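PDB 4P9F: HTH-type transcriptional regulator mcbR from Escherichia coli UMEA 3718-1, which represses expression of McbA by binding to its promoter region, so preventing colanic acid overproduction and mucoidy, and is important for biofilm formation. Local coordinates for residues Gly21-Gly26 with Phe66-Val71; Gly26-Thr31 with Val60-Ala65; Ala92-Asn97 with Leu134-Arg139. All blocks are in the same frame, centred on the assembly; numbering follows the deposited sequence.

Contact 1 of 3, residues Gly21-Gly26 with Phe66-Val71; sequences GALKPG and FTVPEV
Val68, Gly26 and Pro25 carry this contact, which joins two connections of a winged helix-turn-helix domain of the GntR family: the loop 21-26, between helix 6-19 and strand 28-30, and residues 66-71, which run from the end of strand 65-67 towards helix 73-95. The polar link is one backbone hydrogen bond, from Gly26 N to Val68 O at 2.7 Å. It is bent, with an angle of 145° at the hydrogen.

The side chain of Val68 points into the loop. CG1 lies anti to the backbone N (chi1 177°), which leaves CG2 facing Leu23, where it meets CB at 3.9 Å. On the same valine, CB comes to 3.4 Å from Lys24 O and CG1 to 3.5 Å from that oxygen, so the valine's aliphatic surface packs against the carbonyl oxygen. Leu18 and Leu58 also pack on Val68, and Pro158 touches both Val68 and Pro25, which places the junction where the DNA-binding part meets the helical C-terminal part.

Pro25 adds a CA-H...O contact: its CA is 3.5 Å from Pro69 O. Gly26 has a positive phi at which a CB would press on the carbonyl oxygen of Pro25 and run into the Glu70 carboxylate. That carboxylate folds back over the loop because the Glu70 chain bends at chi2. Its two oxygens divide their neighbours, OE1 lying 3.6 Å from Pro25 CB and OE2 3.3 Å from Gly26 CA.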
loop_
_atom_site.group_PDB
_atom_site.type_symbol
_atom_site.label_atom_id
_atom_site.label_comp_id
_atom_site.label_asym_id
_atom_site.label_seq_id
_atom_site.Cartn_x
_atom_site.Cartn_y
_atom_site.Cartn_z
ATOM N N GLY A 21 6.132 -9.401 -14.704
ATOM C CA GLY A 21 7.415 -10.093 -14.660
ATOM C C GLY A 21 8.308 -9.917 -15.881
ATOM O O GLY A 21 9.240 -10.698 -16.104
ATOM N N ALA A 22 8.062 -8.862 -16.652
ATOM C CA ALA A 22 8.834 -8.597 -17.861
ATOM C C ALA A 22 10.242 -8.077 -17.548
ATOM O O ALA A 22 11.146 -8.179 -18.374
ATOM C CB ALA A 22 8.086 -7.589 -18.760
ATOM N N LEU A 23 10.445 -7.557 -16.344
ATOM C CA LEU A 23 11.764 -7.033 -15.995
ATOM C C LEU A 23 12.434 -7.959 -14.992
ATOM O O LEU A 23 11.844 -8.334 -13.975
ATOM C CB LEU A 23 11.653 -5.619 -15.417
ATOM C CG LEU A 23 10.964 -4.623 -16.360
ATOM C CD1 LEU A 23 10.902 -3.249 -15.739
ATOM C CD2 LEU A 23 11.663 -4.579 -17.695
ATOM N N LYS A 24 13.678 -8.320 -15.281
ATOM C CA LYS A 24 14.415 -9.266 -14.455
ATOM C C LYS A 24 14.921 -8.601 -13.175
ATOM O O LYS A 24 15.420 -7.483 -13.224
ATOM C CB LYS A 24 15.591 -9.841 -15.254
ATOM C CG LYS A 24 16.357 -10.944 -14.543
ATOM C CD LYS A 24 17.365 -11.570 -15.489
ATOM C CE LYS A 24 18.075 -12.749 -14.848
ATOM N NZ LYS A 24 19.010 -13.391 -15.816
ATOM N N PRO A 25 14.807 -9.298 -12.031
ATOM C CA PRO A 25 15.386 -8.791 -10.785
ATOM C C PRO A 25 16.847 -8.399 -10.994
ATOM O O PRO A 25 17.587 -9.120 -11.665
ATOM C CB PRO A 25 15.282 -9.993 -9.834
ATOM C CG PRO A 25 14.131 -10.759 -10.338
ATOM C CD PRO A 25 14.122 -10.591 -11.835
ATOM N N GLY A 26 17.238 -7.238 -10.482
ATOM C CA GLY A 26 18.626 -6.813 -10.597
ATOM C C GLY A 26 18.985 -6.069 -11.880
ATOM O O GLY A 26 20.073 -5.498 -11.956
ATOM N N PHE A 66 18.748 3.031 -12.880
ATOM C CA PHE A 66 17.958 2.415 -11.833
ATOM C C PHE A 66 18.092 0.904 -11.883
ATOM O O PHE A 66 18.510 0.359 -12.905
ATOM C CB PHE A 66 16.497 2.839 -11.987
ATOM C CG PHE A 66 16.316 4.313 -11.955
ATOM C CD1 PHE A 66 16.445 5.075 -13.110
ATOM C CD2 PHE A 66 16.089 4.956 -10.761
ATOM C CE1 PHE A 66 16.307 6.444 -13.076
ATOM C CE2 PHE A 66 15.948 6.341 -10.722
ATOM C CZ PHE A 66 16.050 7.077 -11.881
ATOM N N THR A 67 17.799 0.217 -10.787
ATOM C CA THR A 67 17.778 -1.235 -10.895
ATOM C C THR A 67 16.450 -1.768 -10.410
ATOM O O THR A 67 15.823 -1.212 -9.498
ATOM C CB THR A 67 18.920 -1.946 -10.111
ATOM O OG1 THR A 67 18.866 -1.556 -8.743
ATOM C CG2 THR A 67 20.306 -1.620 -10.697
ATOM N N VAL A 68 16.021 -2.833 -11.079
ATOM C CA VAL A 68 14.853 -3.609 -10.693
ATOM C C VAL A 68 15.210 -4.345 -9.398
ATOM O O VAL A 68 16.270 -4.964 -9.311
ATOM C CB VAL A 68 14.456 -4.582 -11.814
ATOM C CG1 VAL A 68 13.268 -5.449 -11.384
ATOM C CG2 VAL A 68 14.165 -3.788 -13.119
ATOM N N PRO A 69 14.358 -4.237 -8.370
ATOM C CA PRO A 69 14.698 -4.857 -7.083
ATOM C C PRO A 69 14.832 -6.367 -7.162
ATOM O O PRO A 69 14.217 -6.987 -8.023
ATOM C CB PRO A 69 13.522 -4.467 -6.178
ATOM C CG PRO A 69 12.960 -3.252 -6.802
ATOM C CD PRO A 69 13.111 -3.462 -8.286
ATOM N N GLU A 70 15.610 -6.930 -6.245
ATOM C CA GLU A 70 15.722 -8.369 -6.053
ATOM C C GLU A 70 14.578 -8.797 -5.157
ATOM O O GLU A 70 14.321 -8.149 -4.152
ATOM C CB GLU A 70 17.044 -8.747 -5.369
ATOM C CG GLU A 70 18.309 -8.265 -6.060
ATOM C CD GLU A 70 18.670 -9.090 -7.281
ATOM O OE1 GLU A 70 18.056 -10.159 -7.490
ATOM O OE2 GLU A 70 19.575 -8.667 -8.033
ATOM N N VAL A 71 13.820 -9.806 -5.564
ATOM C CA VAL A 71 12.739 -10.292 -4.716
ATOM C C VAL A 71 13.030 -11.722 -4.232
ATOM O O VAL A 71 12.717 -12.705 -4.909
ATOM C CB VAL A 71 11.381 -10.218 -5.464
ATOM C CG1 VAL A 71 10.228 -10.684 -4.579
ATOM C CG2 VAL A 71 11.152 -8.792 -5.956
#

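Contact 2 of 3, residues Gly26-Thr31 with Val60-Ala65; sequences GARLIT and VAPAQA
Pro62 O is gripped by both terminal nitrogens of Arg28: NH1 and NH2 each donate to it, and each lies 3.1 Å from that oxygen. The approach is end-on, with the oxygen only 10° out of the guanidinium plane. The Arg28 side chain reaches Pro62 because CG is anti to the backbone N (chi1 173°) and the chain stays extended to NE. Over one face of the guanidinium lies the methyl of Ala65, whose CB is 3.5 Å from Arg28 CZ, while Ala63 CB sits at the edge.

Residues 60-65 carry the turn of the wing, and strand 28-30 adds the third strand of its sheet. Strand 28-30 runs antiparallel to strand 65-67, with Ile30 and Ala65 a non-hydrogen-bonded pair, and the wing's turn is closed by Ala61 N bonding to Ala65 O at 2.9 Å. Ala63 and Gln64 both have left-handed backbone conformations, and the turn brings Gln64 O towards Thr31, at the start of helix 31-38. There Thr31 N makes a weak bond of 3.5 Å to Gln64 O.

Because Pro62 O is a neutral carbonyl, Arg28 meets it through a charged donor's hydrogen bonds and not a salt bridge, and sharing one oxygen bends both N-H groups to about 145°.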
loop_
_atom_site.group_PDB
_atom_site.type_symbol
_atom_site.label_atom_id
_atom_site.label_comp_id
_atom_site.label_asym_id
_atom_site.label_seq_id
_atom_site.Cartn_x
_atom_site.Cartn_y
_atom_site.Cartn_z
ATOM N N GLY A 26 17.238 -7.238 -10.482
ATOM C CA GLY A 26 18.626 -6.813 -10.597
ATOM C C GLY A 26 18.985 -6.069 -11.880
ATOM O O GLY A 26 20.073 -5.498 -11.956
ATOM N N ALA A 27 18.103 -6.080 -12.886
ATOM C CA ALA A 27 18.433 -5.447 -14.164
ATOM C C ALA A 27 18.707 -3.958 -14.022
ATOM O O ALA A 27 18.019 -3.244 -13.280
ATOM C CB ALA A 27 17.307 -5.654 -15.186
ATOM N N ARG A 28 19.673 -3.489 -14.800
ATOM C CA ARG A 28 20.071 -2.091 -14.764
ATOM C C ARG A 28 19.293 -1.371 -15.863
ATOM O O ARG A 28 19.368 -1.726 -17.038
ATOM C CB ARG A 28 21.595 -1.962 -14.963
ATOM C CG ARG A 28 22.108 -0.528 -15.106
ATOM C CD ARG A 28 23.658 -0.462 -15.178
ATOM N NE ARG A 28 24.083 0.858 -15.628
ATOM C CZ ARG A 28 24.284 1.895 -14.821
ATOM N NH1 ARG A 28 24.132 1.741 -13.507
ATOM N NH2 ARG A 28 24.652 3.082 -15.324
ATOM N N LEU A 29 18.491 -0.395 -15.460
ATOM C CA LEU A 29 17.693 0.402 -16.393
ATOM C C LEU A 29 18.354 1.751 -16.628
ATOM O O LEU A 29 18.530 2.520 -15.683
ATOM C CB LEU A 29 16.280 0.594 -15.843
ATOM C CG LEU A 29 15.614 -0.681 -15.311
ATOM C CD1 LEU A 29 14.225 -0.377 -14.712
ATOM C CD2 LEU A 29 15.515 -1.745 -16.405
ATOM N N ILE A 30 18.636 2.075 -17.882
ATOM C CA ILE A 30 19.328 3.326 -18.201
ATOM C C ILE A 30 18.304 4.325 -18.739
ATOM O O ILE A 30 17.669 4.077 -19.770
ATOM C CB ILE A 30 20.493 3.102 -19.218
ATOM C CG1 ILE A 30 21.585 2.216 -18.602
ATOM C CG2 ILE A 30 21.098 4.443 -19.711
ATOM C CD1 ILE A 30 21.513 0.778 -19.010
ATOM N N THR A 31 18.085 5.409 -17.993
ATOM C CA THR A 31 17.100 6.435 -18.357
ATOM C C THR A 31 17.179 6.848 -19.843
ATOM O O THR A 31 16.173 6.873 -20.555
ATOM C CB THR A 31 17.282 7.664 -17.445
ATOM O OG1 THR A 31 17.291 7.218 -16.081
ATOM C CG2 THR A 31 16.172 8.671 -17.633
ATOM N N VAL A 60 17.711 3.299 -6.977
ATOM C CA VAL A 60 18.675 4.173 -7.617
ATOM C C VAL A 60 19.957 3.395 -7.925
ATOM O O VAL A 60 20.394 2.572 -7.129
ATOM C CB VAL A 60 19.003 5.369 -6.710
ATOM C CG1 VAL A 60 20.174 6.151 -7.263
ATOM C CG2 VAL A 60 17.760 6.245 -6.543
ATOM N N ALA A 61 20.518 3.615 -9.110
ATOM C CA ALA A 61 21.810 3.042 -9.512
ATOM C C ALA A 61 22.762 4.155 -9.989
ATOM O O ALA A 61 22.310 5.247 -10.315
ATOM C CB ALA A 61 21.598 1.980 -10.616
ATOM N N PRO A 62 24.081 3.894 -10.001
ATOM C CA PRO A 62 25.066 4.888 -10.455
ATOM C C PRO A 62 24.827 5.428 -11.877
ATOM O O PRO A 62 24.318 4.697 -12.745
ATOM C CB PRO A 62 26.384 4.118 -10.403
ATOM C CG PRO A 62 26.165 3.070 -9.375
ATOM C CD PRO A 62 24.734 2.673 -9.493
ATOM N N ALA A 63 25.137 6.704 -12.084
ATOM C CA ALA A 63 25.149 7.311 -13.421
ATOM C C ALA A 63 23.804 7.399 -14.156
ATOM O O ALA A 63 23.680 6.886 -15.276
ATOM C CB ALA A 63 26.179 6.573 -14.319
ATOM N N GLN A 64 22.788 7.976 -13.508
ATOM C CA GLN A 64 21.474 8.197 -14.147
ATOM C C GLN A 64 20.804 6.900 -14.606
ATOM O O GLN A 64 20.409 6.724 -15.783
ATOM C CB GLN A 64 21.620 9.176 -15.324
ATOM C CG GLN A 64 22.069 10.569 -14.878
ATOM C CD GLN A 64 22.416 11.484 -16.039
ATOM O OE1 GLN A 64 22.575 11.038 -17.176
ATOM N NE2 GLN A 64 22.535 12.780 -15.755
ATOM N N ALA A 65 20.707 5.977 -13.662
ATOM C CA ALA A 65 20.166 4.652 -13.940
ATOM C C ALA A 65 19.467 4.128 -12.695
ATOM O O ALA A 65 19.543 4.721 -11.610
ATOM C CB ALA A 65 21.280 3.688 -14.408
#

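Contact 3 of 3, residues Ala92-Asn97 with Leu134-Arg139; sequences ALAVEN and LAIYHR
Two hydrogen bonds link Asn97 and Arg139 in opposite directions. Asn97 ND2 donates to Arg139 O at 2.9 Å, with an angle of 156° at the hydrogen; the oxygen lies close to the amide plane and the donor comes nearly end-on to the carbonyl. The return bond, Arg139 NH2 to Asn97 O at 2.8 Å, is weak because its angle is only 125°. Bends at chi2 and chi3 curl the arginine back towards the asparagine. Its NE also forms a salt bridge to Asp102, a second partner for the guanidinium. With a leucine in place of Asn97, Arg139 O would probably lose this donor and the end of helix 122-138 its straightest tie to the 92-97 segment.

The apolar part centres on Ala94. Its CB is 4.0 Å from Ile136 CG2 and 4.1 Å from Arg139 CB, and it also presses on a carbonyl, 3.2 Å from Ile136 O. Ile136 turns onward to Leu182 and Leu186 of helix 177-187.

The CA atoms of Ala94 and Arg139 are 4.8 Å apart, so the C-terminal ends of helices 73-95 and 122-138 lie close together, an arrangement that belongs to the all-helical bundle of the FCD domain.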
loop_
_atom_site.group_PDB
_atom_site.type_symbol
_atom_site.label_atom_id
_atom_site.label_comp_id
_atom_site.label_asym_id
_atom_site.label_seq_id
_atom_site.Cartn_x
_atom_site.Cartn_y
_atom_site.Cartn_z
ATOM N N ALA A 92 -14.501 -9.669 -1.210
ATOM C CA ALA A 92 -15.718 -9.773 -0.408
ATOM C C ALA A 92 -16.576 -8.530 -0.562
ATOM O O ALA A 92 -17.792 -8.629 -0.621
ATOM C CB ALA A 92 -15.392 -10.018 1.075
ATOM N N LEU A 93 -15.945 -7.366 -0.661
ATOM C CA LEU A 93 -16.686 -6.128 -0.823
ATOM C C LEU A 93 -17.249 -5.982 -2.230
ATOM O O LEU A 93 -18.267 -5.328 -2.439
ATOM C CB LEU A 93 -15.776 -4.939 -0.516
ATOM C CG LEU A 93 -15.347 -4.832 0.938
ATOM C CD1 LEU A 93 -14.341 -3.699 1.111
ATOM C CD2 LEU A 93 -16.585 -4.628 1.808
ATOM N N ALA A 94 -16.606 -6.621 -3.197
ATOM C CA ALA A 94 -17.025 -6.496 -4.582
ATOM C C ALA A 94 -18.309 -7.285 -4.854
ATOM O O ALA A 94 -19.092 -6.932 -5.744
ATOM C CB ALA A 94 -15.911 -6.949 -5.519
ATOM N N VAL A 95 -18.527 -8.341 -4.085
ATOM C CA VAL A 95 -19.677 -9.218 -4.310
ATOM C C VAL A 95 -21.028 -8.492 -4.343
ATOM O O VAL A 95 -21.820 -8.710 -5.257
ATOM C CB VAL A 95 -19.742 -10.319 -3.247
ATOM C CG1 VAL A 95 -21.048 -11.105 -3.373
ATOM C CG2 VAL A 95 -18.537 -11.229 -3.383
ATOM N N GLU A 96 -21.275 -7.613 -3.379
ATOM C CA GLU A 96 -22.569 -6.948 -3.293
ATOM C C GLU A 96 -22.745 -5.842 -4.340
ATOM O O GLU A 96 -23.811 -5.231 -4.418
ATOM C CB GLU A 96 -22.775 -6.372 -1.891
ATOM N N ASN A 97 -21.726 -5.603 -5.163
ATOM C CA ASN A 97 -21.786 -4.524 -6.154
ATOM C C ASN A 97 -21.683 -4.994 -7.597
ATOM O O ASN A 97 -21.822 -4.197 -8.521
ATOM C CB ASN A 97 -20.674 -3.500 -5.902
ATOM C CG ASN A 97 -20.827 -2.784 -4.577
ATOM O OD1 ASN A 97 -21.939 -2.557 -4.107
ATOM N ND2 ASN A 97 -19.702 -2.431 -3.958
ATOM N N LEU A 134 -8.417 -7.524 -11.069
ATOM C CA LEU A 134 -8.569 -6.090 -10.867
ATOM C C LEU A 134 -9.976 -5.616 -11.221
ATOM O O LEU A 134 -10.521 -4.752 -10.545
ATOM C CB LEU A 134 -7.537 -5.327 -11.689
ATOM C CG LEU A 134 -7.258 -3.904 -11.215
ATOM C CD1 LEU A 134 -6.917 -3.893 -9.745
ATOM C CD2 LEU A 134 -6.141 -3.296 -12.032
ATOM N N ALA A 135 -10.566 -6.201 -12.262
ATOM C CA ALA A 135 -11.935 -5.897 -12.632
ATOM C C ALA A 135 -12.875 -6.234 -11.481
ATOM O O ALA A 135 -13.843 -5.512 -11.217
ATOM C CB ALA A 135 -12.342 -6.663 -13.897
ATOM N N ILE A 136 -12.597 -7.337 -10.802
ATOM C CA ILE A 136 -13.373 -7.697 -9.629
ATOM C C ILE A 136 -13.170 -6.657 -8.534
ATOM O O ILE A 136 -14.138 -6.084 -8.019
ATOM C CB ILE A 136 -12.978 -9.093 -9.085
ATOM C CG1 ILE A 136 -13.307 -10.186 -10.115
ATOM C CG2 ILE A 136 -13.700 -9.380 -7.775
ATOM C CD1 ILE A 136 -12.690 -11.548 -9.775
ATOM N N TYR A 137 -11.903 -6.408 -8.201
ATOM C CA TYR A 137 -11.560 -5.577 -7.051
ATOM C C TYR A 137 -12.109 -4.169 -7.178
ATOM O O TYR A 137 -12.510 -3.576 -6.179
ATOM C CB TYR A 137 -10.045 -5.521 -6.847
ATOM C CG TYR A 137 -9.401 -6.863 -6.610
ATOM C CD1 TYR A 137 -10.152 -7.962 -6.210
ATOM C CD2 TYR A 137 -8.035 -7.032 -6.792
ATOM C CE1 TYR A 137 -9.561 -9.194 -5.995
ATOM C CE2 TYR A 137 -7.434 -8.255 -6.577
ATOM C CZ TYR A 137 -8.203 -9.337 -6.179
ATOM O OH TYR A 137 -7.595 -10.564 -5.978
ATOM N N HIS A 138 -12.140 -3.646 -8.405
ATOM C CA HIS A 138 -12.623 -2.295 -8.637
ATOM C C HIS A 138 -14.065 -2.106 -8.189
ATOM O O HIS A 138 -14.441 -0.998 -7.797
ATOM C CB HIS A 138 -12.494 -1.917 -10.122
ATOM C CG HIS A 138 -11.116 -1.493 -10.526
ATOM N ND1 HIS A 138 -10.734 -1.361 -11.843
ATOM C CD2 HIS A 138 -10.039 -1.138 -9.785
ATOM C CE1 HIS A 138 -9.473 -0.959 -11.897
ATOM N NE2 HIS A 138 -9.029 -0.817 -10.662
ATOM N N ARG A 139 -14.863 -3.174 -8.229
ATOM C CA ARG A 139 -16.283 -3.100 -7.841
ATOM C C ARG A 139 -16.465 -3.068 -6.324
ATOM O O ARG A 139 -17.582 -2.958 -5.843
ATOM C CB ARG A 139 -17.086 -4.259 -8.452
ATOM C CG ARG A 139 -17.108 -4.261 -9.984
ATOM C CD ARG A 139 -17.748 -2.991 -10.525
ATOM N NE ARG A 139 -18.979 -2.708 -9.795
ATOM C CZ ARG A 139 -19.893 -1.823 -10.162
ATOM N NH1 ARG A 139 -19.737 -1.118 -11.278
ATOM N NH2 ARG A 139 -20.976 -1.654 -9.415
#

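How the contacts relate
From the N terminus, contact 1 opens at 21-26 and contact 2 at once with 26-31, Gly26 serving both. After the helix-turn-helix, contact 2 closes first, at 60-65, joining strand 28-30 and the start of helix 31-38 to the wing turn. Contact 1 then closes at 66-71, joining the loop after helix 6-19 to the exit of strand 65-67, so the smaller loop sits within the larger. Their centres are about 11 Å apart, and backbone bonds of Phe66 and Val68 to Leu29 and Ala27 join them. Contact 3 follows in series, closing a loop of helices in the FCD domain across the chain's centre; its centre lies about 30 Å from that of contact 1 and about 38 Å from that of contact 2.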